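Local coordinates for peptidase S9 prolyl oligopeptidase catalytic domain-containing protein (Pyrococcus horikoshii, PDB 4HXF) that acts as a self-compartmentalizing hexameric serine protease, an acylaminoacyl peptidase that selects its substrates through multimerization, at residues V137-D142 and F500-L505; K104-S108 and A120-R125; L346-E350 and Q401-S405; R459-T463 and F600-K605. One frame throughout, in Å; residues are numbered along the deposited sequence.

Contact 1 (V137-D142 and F500-L505)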
loop_
_atom_site.group_PDB
_atom_site.type_symbol
_atom_site.label_atom_id
_atom_site.label_comp_id
_atom_site.label_asym_id
_atom_site.label_seq_id
_atom_site.Cartn_x
_atom_site.Cartn_y
_atom_site.Cartn_z
ATOM N N VAL A 137 -2.863 28.601 -31.600
ATOM C CA VAL A 137 -3.884 27.764 -32.219
ATOM C C VAL A 137 -3.142 26.574 -32.755
ATOM O O VAL A 137 -1.961 26.672 -33.067
ATOM C CB VAL A 137 -4.724 28.406 -33.385
ATOM C CG1 VAL A 137 -5.644 29.456 -32.868
ATOM C CG2 VAL A 137 -3.810 28.888 -34.508
ATOM N N PRO A 138 -3.802 25.431 -32.830
ATOM C CA PRO A 138 -5.107 25.150 -32.269
ATOM C C PRO A 138 -4.942 24.846 -30.790
ATOM O O PRO A 138 -3.790 24.792 -30.264
ATOM C CB PRO A 138 -5.505 23.921 -33.101
ATOM C CG PRO A 138 -4.292 23.133 -33.227
ATOM C CD PRO A 138 -3.206 24.208 -33.419
ATOM N N ALA A 139 -6.028 24.664 -30.037
ATOM C CA ALA A 139 -5.920 24.351 -28.620
ATOM C C ALA A 139 -5.663 22.908 -28.280
ATOM O O ALA A 139 -5.330 22.535 -27.159
ATOM C CB ALA A 139 -7.228 24.791 -27.942
ATOM N N TRP A 140 -5.809 22.054 -29.285
ATOM C CA TRP A 140 -5.632 20.593 -29.133
ATOM C C TRP A 140 -5.248 19.929 -30.415
ATOM O O TRP A 140 -5.303 20.536 -31.503
ATOM C CB TRP A 140 -6.935 20.025 -28.511
ATOM C CG TRP A 140 -8.221 20.165 -29.348
ATOM C CD1 TRP A 140 -8.369 20.603 -30.610
ATOM C CD2 TRP A 140 -9.531 19.858 -28.818
ATOM N NE1 TRP A 140 -9.748 20.628 -30.964
ATOM C CE2 TRP A 140 -10.502 20.136 -29.881
ATOM C CE3 TRP A 140 -9.988 19.369 -27.586
ATOM C CZ2 TRP A 140 -11.876 19.911 -29.685
ATOM C CZ3 TRP A 140 -11.339 19.188 -27.397
ATOM C CH2 TRP A 140 -12.247 19.425 -28.439
ATOM N N PHE A 141 -4.728 18.722 -30.326
ATOM C CA PHE A 141 -4.366 17.968 -31.497
ATOM C C PHE A 141 -4.617 16.507 -31.258
ATOM O O PHE A 141 -4.283 15.972 -30.238
ATOM C CB PHE A 141 -2.929 18.228 -31.954
ATOM C CG PHE A 141 -2.705 18.002 -33.435
ATOM C CD1 PHE A 141 -2.858 19.029 -34.299
ATOM C CD2 PHE A 141 -2.344 16.754 -33.976
ATOM C CE1 PHE A 141 -2.772 18.892 -35.650
ATOM C CE2 PHE A 141 -2.195 16.594 -35.335
ATOM C CZ PHE A 141 -2.357 17.646 -36.164
ATOM N N ASP A 142 -5.181 15.861 -32.261
ATOM C CA ASP A 142 -5.473 14.425 -32.152
ATOM C C ASP A 142 -4.251 13.623 -31.777
ATOM O O ASP A 142 -3.199 13.784 -32.386
ATOM C CB ASP A 142 -6.050 13.910 -33.505
ATOM C CG ASP A 142 -6.601 12.491 -33.372
ATOM O OD1 ASP A 142 -7.592 12.378 -32.654
ATOM O OD2 ASP A 142 -5.868 11.578 -33.828
ATOM N N PHE A 500 -13.892 23.883 -34.586
ATOM C CA PHE A 500 -13.600 23.057 -33.411
ATOM C C PHE A 500 -12.489 22.072 -33.535
ATOM O O PHE A 500 -11.841 21.760 -32.525
ATOM C CB PHE A 500 -14.928 22.387 -33.036
ATOM C CG PHE A 500 -15.043 21.864 -31.590
ATOM C CD1 PHE A 500 -14.529 22.537 -30.508
ATOM C CD2 PHE A 500 -15.885 20.762 -31.344
ATOM C CE1 PHE A 500 -14.753 22.050 -29.224
ATOM C CE2 PHE A 500 -16.122 20.302 -30.053
ATOM C CZ PHE A 500 -15.493 20.905 -28.985
ATOM N N SER A 501 -12.255 21.501 -34.716
ATOM C CA SER A 501 -11.257 20.453 -34.849
ATOM C C SER A 501 -9.843 20.954 -34.840
ATOM O O SER A 501 -9.564 22.117 -34.998
ATOM C CB SER A 501 -11.465 19.629 -36.071
ATOM O OG SER A 501 -11.099 20.349 -37.238
ATOM N N ASP A 502 -8.938 20.031 -34.615
ATOM C CA ASP A 502 -7.538 20.398 -34.565
ATOM C C ASP A 502 -6.999 21.065 -35.821
ATOM O O ASP A 502 -6.169 21.988 -35.716
ATOM C CB ASP A 502 -6.710 19.209 -34.127
ATOM C CG ASP A 502 -6.778 17.995 -35.049
ATOM O OD1 ASP A 502 -7.485 17.947 -36.013
ATOM O OD2 ASP A 502 -6.066 17.061 -34.688
ATOM N N ILE A 503 -7.369 20.514 -36.983
ATOM C CA ILE A 503 -6.845 21.007 -38.253
ATOM C C ILE A 503 -7.819 21.859 -39.037
ATOM O O ILE A 503 -7.525 22.332 -40.143
ATOM C CB ILE A 503 -6.370 19.815 -39.095
ATOM C CG1 ILE A 503 -7.490 18.950 -39.590
ATOM C CG2 ILE A 503 -5.211 19.064 -38.387
ATOM C CD1 ILE A 503 -7.120 17.849 -40.630
ATOM N N GLY A 504 -9.004 22.102 -38.487
ATOM C CA GLY A 504 -10.005 22.716 -39.274
ATOM C C GLY A 504 -9.774 24.074 -39.788
ATOM O O GLY A 504 -10.255 24.396 -40.856
ATOM N N LEU A 505 -9.024 24.904 -39.058
ATOM C CA LEU A 505 -8.906 26.315 -39.431
ATOM C C LEU A 505 -8.278 26.434 -40.843
ATOM O O LEU A 505 -8.647 27.385 -41.571
ATOM C CB LEU A 505 -8.116 27.144 -38.419
ATOM C CG LEU A 505 -8.754 27.495 -37.094
ATOM C CD1 LEU A 505 -7.730 28.287 -36.252
ATOM C CD2 LEU A 505 -10.104 28.197 -37.367
#
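The Phe500 ring takes Trp140 over one face, with Trp140 CZ2 3.6 Å from Phe500 CE1 and offset toward the rim. The two planes meet obliquely, at 49°. At the edge of the indole, NE1 of Trp140 donates to Phe500 O at 2.8 Å. Over the centre of one Phe141 face sits a carboxylate oxygen, Asp502 OD2, 3.7 Å from Phe141 CG. This is a domain interface of the prolyl oligopeptidase architecture: a loop excursion of the beta-propeller meets the alpha/beta-hydrolase domain. Asp502 carries its CG between its own backbone N and carbonyl carbon (chi1 61°), which turns the carboxylate toward 141-142. There OD2 accepts a nearly straight bond from Asp142 N at 2.8 Å, on its anti side and somewhat out of the carboxylate plane. The other oxygen, OD1, pairs with Arg548, a residue of the inhibitor pocket. Asp142 OD1 in turn accepts from the backbone N of His578, which also lines that pocket. Tyr547 stacks on Trp140, and Leu555 of a second subunit packs against the indole. An alanine in place of Trp140 takes away the NE1 donor to Phe500 O, and would probably leave a gap over the Phe500 ring. Trp140 O is buried without a polar partner, 3.3 Å from Asp502 CB. Farther along, Val137 CG1 and Leu505 CD1 touch at 4.1 Å, the side chains crossing at about a right angle.

Contact 2 (K104-S108 and A120-R125); sequences KNIRS and AVGFKR
Phe123 holds its CG between its backbone N and carbonyl carbon (chi1 62°), which slots the ring between Asn105 and Arg107. The Arg107 chain, extended from CG to NE, lays its guanidinium over the ring. Asn105 comes over the other face: its CB makes a CH-pi contact 3.6 Å from the centroid of the Phe123 ring. The Asn105 amide is stacked on the ring with the planes 24° apart. The Arg107 guanidinium lies over the opposite face at a similar tilt, 21°. Arg107 NH2 and Arg125 NH2 are 3.7 Å apart, but both arginines converge on Glu150, which forms salt bridges with each and probably offsets their charges. The backbone forms a classic beta bulge in the hairpin of strands 106-111 and 117-124, two neighbouring strands of a four-stranded antiparallel propeller blade. Arg107 and Ser108 both face Val121. Val121 O accepts from Arg107 N at 2.8 Å and from Ser108 N at 3.2 Å. Ser108 O receives Val121 N at 3.1 Å. Past the bulge, Phe123 N donates to Asn105 O at 3.0 Å. Gly122 lies opposite Ile106, where a CB would clash with Asn105 O and Ile106 CD1. One water takes a bond from Arg107 NH1 at 3.2 Å and gives one to Gly122 O at 2.9 Å.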
loop_
_atom_site.group_PDB
_atom_site.type_symbol
_atom_site.label_atom_id
_atom_site.label_comp_id
_atom_site.label_asym_id
_atom_site.label_seq_id
_atom_site.Cartn_x
_atom_site.Cartn_y
_atom_site.Cartn_z
ATOM N N LYS A 104 10.491 11.768 -19.848
ATOM C CA LYS A 104 9.100 12.267 -20.195
ATOM C C LYS A 104 8.942 13.351 -21.351
ATOM O O LYS A 104 9.739 14.296 -21.550
ATOM C CB LYS A 104 8.235 12.479 -18.953
ATOM C CG LYS A 104 7.628 13.804 -18.551
ATOM C CD LYS A 104 6.805 13.399 -17.325
ATOM N N ASN A 105 7.971 13.020 -22.173
ATOM C CA ASN A 105 7.544 13.768 -23.337
ATOM C C ASN A 105 8.575 13.835 -24.428
ATOM O O ASN A 105 8.652 14.872 -25.125
ATOM C CB ASN A 105 7.146 15.168 -22.904
ATOM C CG ASN A 105 5.980 15.137 -21.907
ATOM O OD1 ASN A 105 5.129 14.229 -21.931
ATOM N ND2 ASN A 105 5.957 16.110 -21.054
ATOM N N ILE A 106 9.343 12.768 -24.599
ATOM C CA ILE A 106 10.243 12.619 -25.717
ATOM C C ILE A 106 9.531 11.908 -26.779
ATOM O O ILE A 106 8.877 10.918 -26.466
ATOM C CB ILE A 106 11.511 11.792 -25.302
ATOM C CG1 ILE A 106 12.313 12.641 -24.324
ATOM C CG2 ILE A 106 12.318 11.398 -26.540
ATOM C CD1 ILE A 106 12.660 14.057 -24.825
ATOM N N ARG A 107 9.560 12.424 -27.992
ATOM C CA ARG A 107 8.877 11.881 -29.155
ATOM C C ARG A 107 9.823 11.155 -30.126
ATOM O O ARG A 107 9.394 10.361 -30.978
ATOM C CB ARG A 107 8.093 12.936 -29.912
ATOM C CG ARG A 107 6.912 13.546 -29.126
ATOM C CD ARG A 107 5.973 14.410 -29.962
ATOM N NE ARG A 107 4.820 14.856 -29.134
ATOM C CZ ARG A 107 4.340 16.129 -29.042
ATOM N NH1 ARG A 107 4.947 17.100 -29.685
ATOM N NH2 ARG A 107 3.240 16.406 -28.289
ATOM N N SER A 108 11.106 11.531 -30.144
ATOM C CA SER A 108 12.035 10.970 -31.162
ATOM C C SER A 108 13.425 10.905 -30.564
ATOM O O SER A 108 13.795 11.795 -29.828
ATOM C CB SER A 108 12.151 11.691 -32.504
ATOM O OG SER A 108 12.584 13.083 -32.480
ATOM N N ALA A 120 17.343 14.136 -29.107
ATOM C CA ALA A 120 15.966 13.816 -28.673
ATOM C C ALA A 120 15.125 15.039 -28.924
ATOM O O ALA A 120 15.465 16.172 -28.519
ATOM C CB ALA A 120 15.946 13.440 -27.211
ATOM N N VAL A 121 13.918 14.858 -29.429
ATOM C CA VAL A 121 12.958 15.907 -29.656
ATOM C C VAL A 121 11.731 15.559 -28.878
ATOM O O VAL A 121 11.280 14.417 -28.882
ATOM C CB VAL A 121 12.675 16.072 -31.140
ATOM C CG1 VAL A 121 11.617 17.238 -31.364
ATOM C CG2 VAL A 121 13.947 16.226 -31.969
ATOM N N GLY A 122 11.263 16.523 -28.109
ATOM C CA GLY A 122 10.124 16.337 -27.241
ATOM C C GLY A 122 9.320 17.592 -27.126
ATOM O O GLY A 122 9.271 18.425 -28.018
ATOM N N PHE A 123 8.592 17.740 -26.005
ATOM C CA PHE A 123 7.740 18.906 -25.850
ATOM C C PHE A 123 7.588 19.265 -24.361
ATOM O O PHE A 123 7.903 18.389 -23.480
ATOM C CB PHE A 123 6.373 18.687 -26.475
ATOM C CG PHE A 123 5.587 17.570 -25.861
ATOM C CD1 PHE A 123 5.735 16.242 -26.284
ATOM C CD2 PHE A 123 4.710 17.830 -24.816
ATOM C CE1 PHE A 123 4.950 15.202 -25.678
ATOM C CE2 PHE A 123 3.950 16.819 -24.231
ATOM C CZ PHE A 123 4.057 15.521 -24.671
ATOM N N LYS A 124 7.105 20.487 -24.089
ATOM C CA LYS A 124 6.839 20.923 -22.760
ATOM C C LYS A 124 5.613 21.792 -22.805
ATOM O O LYS A 124 5.413 22.511 -23.780
ATOM C CB LYS A 124 8.018 21.675 -22.133
ATOM C CG LYS A 124 8.564 22.919 -22.808
ATOM C CD LYS A 124 9.534 23.639 -21.820
ATOM C CE LYS A 124 10.616 24.548 -22.427
ATOM N NZ LYS A 124 10.401 25.018 -23.815
ATOM N N ARG A 125 4.805 21.726 -21.742
ATOM C CA ARG A 125 3.504 22.402 -21.662
ATOM C C ARG A 125 3.402 23.100 -20.318
ATOM O O ARG A 125 4.271 22.886 -19.465
ATOM C CB ARG A 125 2.410 21.344 -21.782
ATOM C CG ARG A 125 2.380 20.625 -23.067
ATOM C CD ARG A 125 1.220 19.648 -23.172
ATOM N NE ARG A 125 1.189 19.034 -24.488
ATOM C CZ ARG A 125 0.458 17.956 -24.819
ATOM N NH1 ARG A 125 -0.344 17.371 -23.861
ATOM N NH2 ARG A 125 0.519 17.452 -26.042
HETATM O O HOH W 1 8.149 16.893 -30.151
#

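Contact 3 (L346-E350 and Q401-S405)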
loop_
_atom_site.group_PDB
_atom_site.type_symbol
_atom_site.label_atom_id
_atom_site.label_comp_id
_atom_site.label_asym_id
_atom_site.label_seq_id
_atom_site.Cartn_x
_atom_site.Cartn_y
_atom_site.Cartn_z
ATOM N N LEU A 346 -6.610 -20.150 -40.425
ATOM C CA LEU A 346 -7.549 -19.129 -40.462
ATOM C C LEU A 346 -7.743 -18.784 -41.929
ATOM O O LEU A 346 -6.801 -18.348 -42.638
ATOM C CB LEU A 346 -6.973 -17.876 -39.736
ATOM C CG LEU A 346 -7.880 -16.760 -39.422
ATOM C CD1 LEU A 346 -9.063 -17.253 -38.587
ATOM C CD2 LEU A 346 -7.168 -15.600 -38.692
ATOM N N LYS A 347 -8.980 -18.906 -42.381
ATOM C CA LYS A 347 -9.266 -18.603 -43.769
ATOM C C LYS A 347 -9.165 -17.093 -44.025
ATOM O O LYS A 347 -9.618 -16.303 -43.221
ATOM C CB LYS A 347 -10.690 -19.063 -44.068
ATOM C CG LYS A 347 -11.058 -18.941 -45.553
ATOM C CD LYS A 347 -12.497 -19.393 -45.822
ATOM C CE LYS A 347 -12.706 -19.853 -47.271
ATOM N NZ LYS A 347 -13.986 -19.353 -47.847
ATOM N N THR A 348 -8.594 -16.709 -45.171
ATOM C CA THR A 348 -8.599 -15.336 -45.578
ATOM C C THR A 348 -9.227 -15.226 -47.016
ATOM O O THR A 348 -9.469 -16.232 -47.702
ATOM C CB THR A 348 -7.243 -14.643 -45.546
ATOM O OG1 THR A 348 -6.323 -15.456 -46.290
ATOM C CG2 THR A 348 -6.765 -14.386 -44.166
ATOM N N PHE A 349 -9.609 -14.019 -47.382
ATOM C CA PHE A 349 -10.359 -13.727 -48.620
ATOM C C PHE A 349 -9.599 -12.681 -49.425
ATOM O O PHE A 349 -9.389 -11.568 -48.951
ATOM C CB PHE A 349 -11.735 -13.207 -48.256
ATOM C CG PHE A 349 -12.532 -14.106 -47.322
ATOM C CD1 PHE A 349 -12.278 -14.140 -45.973
ATOM C CD2 PHE A 349 -13.505 -14.957 -47.833
ATOM C CE1 PHE A 349 -12.942 -14.976 -45.131
ATOM C CE2 PHE A 349 -14.204 -15.764 -47.000
ATOM C CZ PHE A 349 -13.951 -15.780 -45.652
ATOM N N GLU A 350 -9.089 -13.068 -50.588
ATOM C CA GLU A 350 -8.342 -12.151 -51.462
ATOM C C GLU A 350 -9.360 -11.299 -52.192
ATOM O O GLU A 350 -10.274 -11.881 -52.768
ATOM C CB GLU A 350 -7.610 -12.946 -52.552
ATOM C CG GLU A 350 -6.370 -13.690 -52.096
ATOM C CD GLU A 350 -5.337 -12.835 -51.414
ATOM O OE1 GLU A 350 -5.200 -11.599 -51.703
ATOM O OE2 GLU A 350 -4.654 -13.453 -50.550
ATOM N N GLN A 401 -12.001 -8.809 -43.581
ATOM C CA GLN A 401 -11.839 -10.231 -43.439
ATOM C C GLN A 401 -12.821 -10.865 -42.512
ATOM O O GLN A 401 -13.446 -11.894 -42.835
ATOM C CB GLN A 401 -10.437 -10.656 -43.030
ATOM C CG GLN A 401 -9.334 -10.181 -43.953
ATOM C CD GLN A 401 -9.409 -10.880 -45.285
ATOM O OE1 GLN A 401 -9.560 -12.098 -45.319
ATOM N NE2 GLN A 401 -9.328 -10.117 -46.370
ATOM N N LEU A 402 -13.054 -10.194 -41.381
ATOM C CA LEU A 402 -14.003 -10.657 -40.393
ATOM C C LEU A 402 -15.428 -10.723 -40.967
ATOM O O LEU A 402 -16.069 -11.786 -40.862
ATOM C CB LEU A 402 -14.053 -9.655 -39.241
ATOM C CG LEU A 402 -15.073 -9.903 -38.113
ATOM C CD1 LEU A 402 -15.016 -11.245 -37.395
ATOM C CD2 LEU A 402 -15.053 -8.665 -37.153
ATOM N N MET A 403 -15.881 -9.664 -41.635
ATOM C CA MET A 403 -17.233 -9.700 -42.190
ATOM C C MET A 403 -17.438 -10.642 -43.353
ATOM O O MET A 403 -18.470 -11.280 -43.543
ATOM C CB MET A 403 -17.806 -8.312 -42.376
ATOM C CG MET A 403 -17.785 -7.425 -41.171
ATOM S SD MET A 403 -18.624 -8.080 -39.735
ATOM C CE MET A 403 -20.375 -7.874 -40.185
ATOM N N ALA A 404 -16.356 -10.785 -44.167
ATOM C CA ALA A 404 -16.408 -11.779 -45.204
ATOM C C ALA A 404 -16.637 -13.181 -44.645
ATOM O O ALA A 404 -17.414 -13.983 -45.184
ATOM C CB ALA A 404 -15.106 -11.778 -46.049
ATOM N N SER A 405 -15.929 -13.455 -43.546
ATOM C CA SER A 405 -16.029 -14.733 -42.873
ATOM C C SER A 405 -17.463 -14.984 -42.312
ATOM O O SER A 405 -17.822 -16.126 -42.123
ATOM C CB SER A 405 -15.008 -14.907 -41.780
ATOM O OG SER A 405 -15.411 -14.260 -40.600
#
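Residues 346-350 pass as an irregular, extended chain beside helical residues 401-405, with Thr348 CA and Gln401 CA 6.4 Å apart. The Gln401 side chain bends at its second torsion (chi2 -69°) and brings its amide to the backbone of Phe349. OE1 of Gln401 accepts from Phe349 N at 2.8 Å. NE2 of Gln401 donates to Phe349 O at 3.0 Å, almost straight and in the amide plane. Each bond lies on a lone pair of its acceptor. One amide thus satisfies both backbone polar groups of one residue, and the pair of bonds fixes which way round the amide sits. The Phe349 ring then lies against the helix. Ala404 CB stands over the centre of one ring face in a CH-pi contact, 3.7 Å from the centroid of the Phe349 ring. Gln401 OE1 is at the ring edge, 3.5 Å from Phe349 CD1. Ser405 CA approaches Phe349 CZ to 3.6 Å. Ile368 packs on Phe349, Gln401 and Ala404. The loop leads from the propeller into the first strand of the hydrolase sheet, and helix 398-405 belongs to the beta-alpha-beta crossover between parallel strands 378-384 and 409-413 of the alpha/beta-hydrolase fold.

Contact 4 (R459-T463 and F600-K605); sequences RIGIT and FERKLK
One hydrogen bond crosses this contact: Arg459 NH1 donates to Lys605 O at 2.9 Å, with an angle of 154° at the hydrogen. It meets a lone pair in the carbonyl plane. The arginine chain bends at chi3 (-71°), which swings the guanidinium edge toward the helix. On the way, Arg459 CD passes 3.4 Å from Leu604 O. Asp456 forms a salt bridge with Arg459 NE, giving the guanidinium a second anchor. With a methionine here, Lys605 O would probably be left without its donor and Asp456 without its charge partner. Packing does the rest. Leu604 CD1 lies 3.4 Å from Arg459 C, and its other branch, CD2, is 3.7 Å from Gly461 N. A CB on Gly461 would clash with that branch. The Phe600 ring comes edge-on, its CZ 4.0 Å from Thr463 CB. Within the helix, Lys605 NZ forms a salt bridge with Glu601 OE1 at 2.7 Å. The helix widens here to a pi-type turn, in which Phe600 O accepts from the backbone N of both Leu604 and Lys605. Strand 460-465 runs inside the hydrolase sheet between 378-384 and 484-488, and leads to Ser466 of the inhibitor pocket. Helix 586-605 packs on the face bearing Gly461 and Thr463, while Ile462 on the opposite face meets helix 467-478.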
loop_
_atom_site.group_PDB
_atom_site.type_symbol
_atom_site.label_atom_id
_atom_site.label_comp_id
_atom_site.label_asym_id
_atom_site.label_seq_id
_atom_site.Cartn_x
_atom_site.Cartn_y
_atom_site.Cartn_z
ATOM N N ARG A 459 -30.095 -5.929 -49.508
ATOM C CA ARG A 459 -29.417 -5.871 -48.200
ATOM C C ARG A 459 -27.995 -5.338 -48.391
ATOM O O ARG A 459 -26.999 -6.041 -48.144
ATOM C CB ARG A 459 -29.387 -7.251 -47.539
ATOM C CG ARG A 459 -30.786 -7.776 -47.074
ATOM C CD ARG A 459 -30.596 -9.113 -46.353
ATOM N NE ARG A 459 -30.239 -10.138 -47.323
ATOM C CZ ARG A 459 -29.629 -11.275 -47.047
ATOM N NH1 ARG A 459 -29.315 -11.612 -45.814
ATOM N NH2 ARG A 459 -29.375 -12.104 -48.030
ATOM N N ILE A 460 -27.921 -4.048 -48.744
ATOM C CA ILE A 460 -26.648 -3.320 -48.868
ATOM C C ILE A 460 -26.515 -2.332 -47.720
ATOM O O ILE A 460 -27.427 -1.531 -47.512
ATOM C CB ILE A 460 -26.553 -2.556 -50.169
ATOM C CG1 ILE A 460 -26.814 -3.534 -51.361
ATOM C CG2 ILE A 460 -25.117 -1.916 -50.295
ATOM C CD1 ILE A 460 -26.825 -2.795 -52.737
ATOM N N GLY A 461 -25.415 -2.411 -46.988
ATOM C CA GLY A 461 -25.122 -1.462 -45.923
ATOM C C GLY A 461 -23.867 -0.698 -46.281
ATOM O O GLY A 461 -23.167 -1.023 -47.281
ATOM N N ILE A 462 -23.540 0.309 -45.504
ATOM C CA ILE A 462 -22.412 1.162 -45.732
ATOM C C ILE A 462 -21.790 1.593 -44.439
ATOM O O ILE A 462 -22.454 1.735 -43.384
ATOM C CB ILE A 462 -22.800 2.389 -46.579
ATOM C CG1 ILE A 462 -21.581 3.184 -47.004
ATOM C CG2 ILE A 462 -23.945 3.219 -45.900
ATOM C CD1 ILE A 462 -21.900 4.208 -48.129
ATOM N N THR A 463 -20.471 1.616 -44.409
ATOM C CA THR A 463 -19.729 2.033 -43.221
ATOM C C THR A 463 -18.427 2.772 -43.579
ATOM O O THR A 463 -17.880 2.545 -44.654
ATOM C CB THR A 463 -19.394 0.816 -42.323
ATOM O OG1 THR A 463 -18.808 1.214 -41.075
ATOM C CG2 THR A 463 -18.445 -0.248 -43.039
ATOM N N PHE A 600 -24.474 -5.049 -37.839
ATOM C CA PHE A 600 -24.780 -5.533 -39.175
ATOM C C PHE A 600 -25.534 -6.857 -39.177
ATOM O O PHE A 600 -26.458 -7.012 -39.956
ATOM C CB PHE A 600 -23.508 -5.651 -40.046
ATOM C CG PHE A 600 -23.071 -4.337 -40.657
ATOM C CD1 PHE A 600 -21.785 -3.835 -40.466
ATOM C CD2 PHE A 600 -23.974 -3.520 -41.356
ATOM C CE1 PHE A 600 -21.358 -2.679 -41.144
ATOM C CE2 PHE A 600 -23.551 -2.273 -41.916
ATOM C CZ PHE A 600 -22.257 -1.885 -41.785
ATOM N N GLU A 601 -25.219 -7.784 -38.245
ATOM C CA GLU A 601 -25.978 -9.046 -38.112
ATOM C C GLU A 601 -27.484 -8.732 -37.895
ATOM O O GLU A 601 -28.306 -9.428 -38.459
ATOM C CB GLU A 601 -25.431 -9.860 -36.942
ATOM C CG GLU A 601 -24.035 -10.521 -37.254
ATOM C CD GLU A 601 -24.139 -11.651 -38.238
ATOM O OE1 GLU A 601 -23.920 -11.443 -39.393
ATOM O OE2 GLU A 601 -24.554 -12.709 -37.839
ATOM N N ARG A 602 -27.758 -7.756 -37.034
ATOM C CA ARG A 602 -29.099 -7.494 -36.540
ATOM C C ARG A 602 -29.866 -6.409 -37.288
ATOM O O ARG A 602 -31.102 -6.220 -36.985
ATOM C CB ARG A 602 -29.083 -7.253 -35.024
ATOM C CG ARG A 602 -28.568 -8.452 -34.229
ATOM C CD ARG A 602 -28.130 -8.093 -32.832
ATOM N NE ARG A 602 -27.529 -9.234 -32.162
ATOM C CZ ARG A 602 -28.149 -10.134 -31.394
ATOM N NH1 ARG A 602 -29.455 -10.105 -31.152
ATOM N NH2 ARG A 602 -27.386 -11.093 -30.810
ATOM N N LYS A 603 -29.187 -5.687 -38.213
ATOM C CA LYS A 603 -29.825 -4.641 -38.927
ATOM C C LYS A 603 -29.728 -4.801 -40.438
ATOM O O LYS A 603 -30.548 -4.245 -41.199
ATOM C CB LYS A 603 -29.290 -3.252 -38.462
ATOM C CG LYS A 603 -29.580 -3.001 -36.967
ATOM C CD LYS A 603 -31.001 -2.777 -36.600
ATOM C CE LYS A 603 -31.144 -2.784 -35.097
ATOM N NZ LYS A 603 -32.554 -2.701 -34.696
ATOM N N LEU A 604 -28.723 -5.522 -40.873
ATOM C CA LEU A 604 -28.457 -5.690 -42.298
ATOM C C LEU A 604 -28.745 -7.122 -42.797
ATOM O O LEU A 604 -29.586 -7.323 -43.693
ATOM C CB LEU A 604 -27.024 -5.261 -42.716
ATOM C CG LEU A 604 -26.706 -5.393 -44.184
ATOM C CD1 LEU A 604 -27.544 -4.459 -45.089
ATOM C CD2 LEU A 604 -25.205 -5.134 -44.447
ATOM N N LYS A 605 -28.081 -8.110 -42.210
ATOM C CA LYS A 605 -28.294 -9.482 -42.655
ATOM C C LYS A 605 -29.770 -9.894 -42.441
ATOM O O LYS A 605 -30.397 -10.534 -43.321
ATOM C CB LYS A 605 -27.347 -10.394 -41.834
ATOM C CG LYS A 605 -27.457 -11.844 -42.227
ATOM C CD LYS A 605 -26.572 -12.782 -41.411
ATOM C CE LYS A 605 -25.103 -12.836 -41.997
ATOM N NZ LYS A 605 -24.107 -13.500 -41.055
#

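Overall arrangement
From the N terminus, contact 2 closes first: a short hairpin loop inside one propeller blade. Contact 1 opens soon after, in an excursion of the same blade, and closes only at 500-505 in the hydrolase domain. It ties propeller to hydrolase across a loop of 357 residues. Contact 3 opens and closes within that loop, joining the chain entering the hydrolase domain to helix 398-405. Contact 4 starts within the loop too but ends beyond it, so it crosses contact 1. It binds the central sheet to helix 586-605. Contacts 3 and 4 touch through Met403 and Phe600; contacts 1 and 3 lie on opposite sides of the chain's centre.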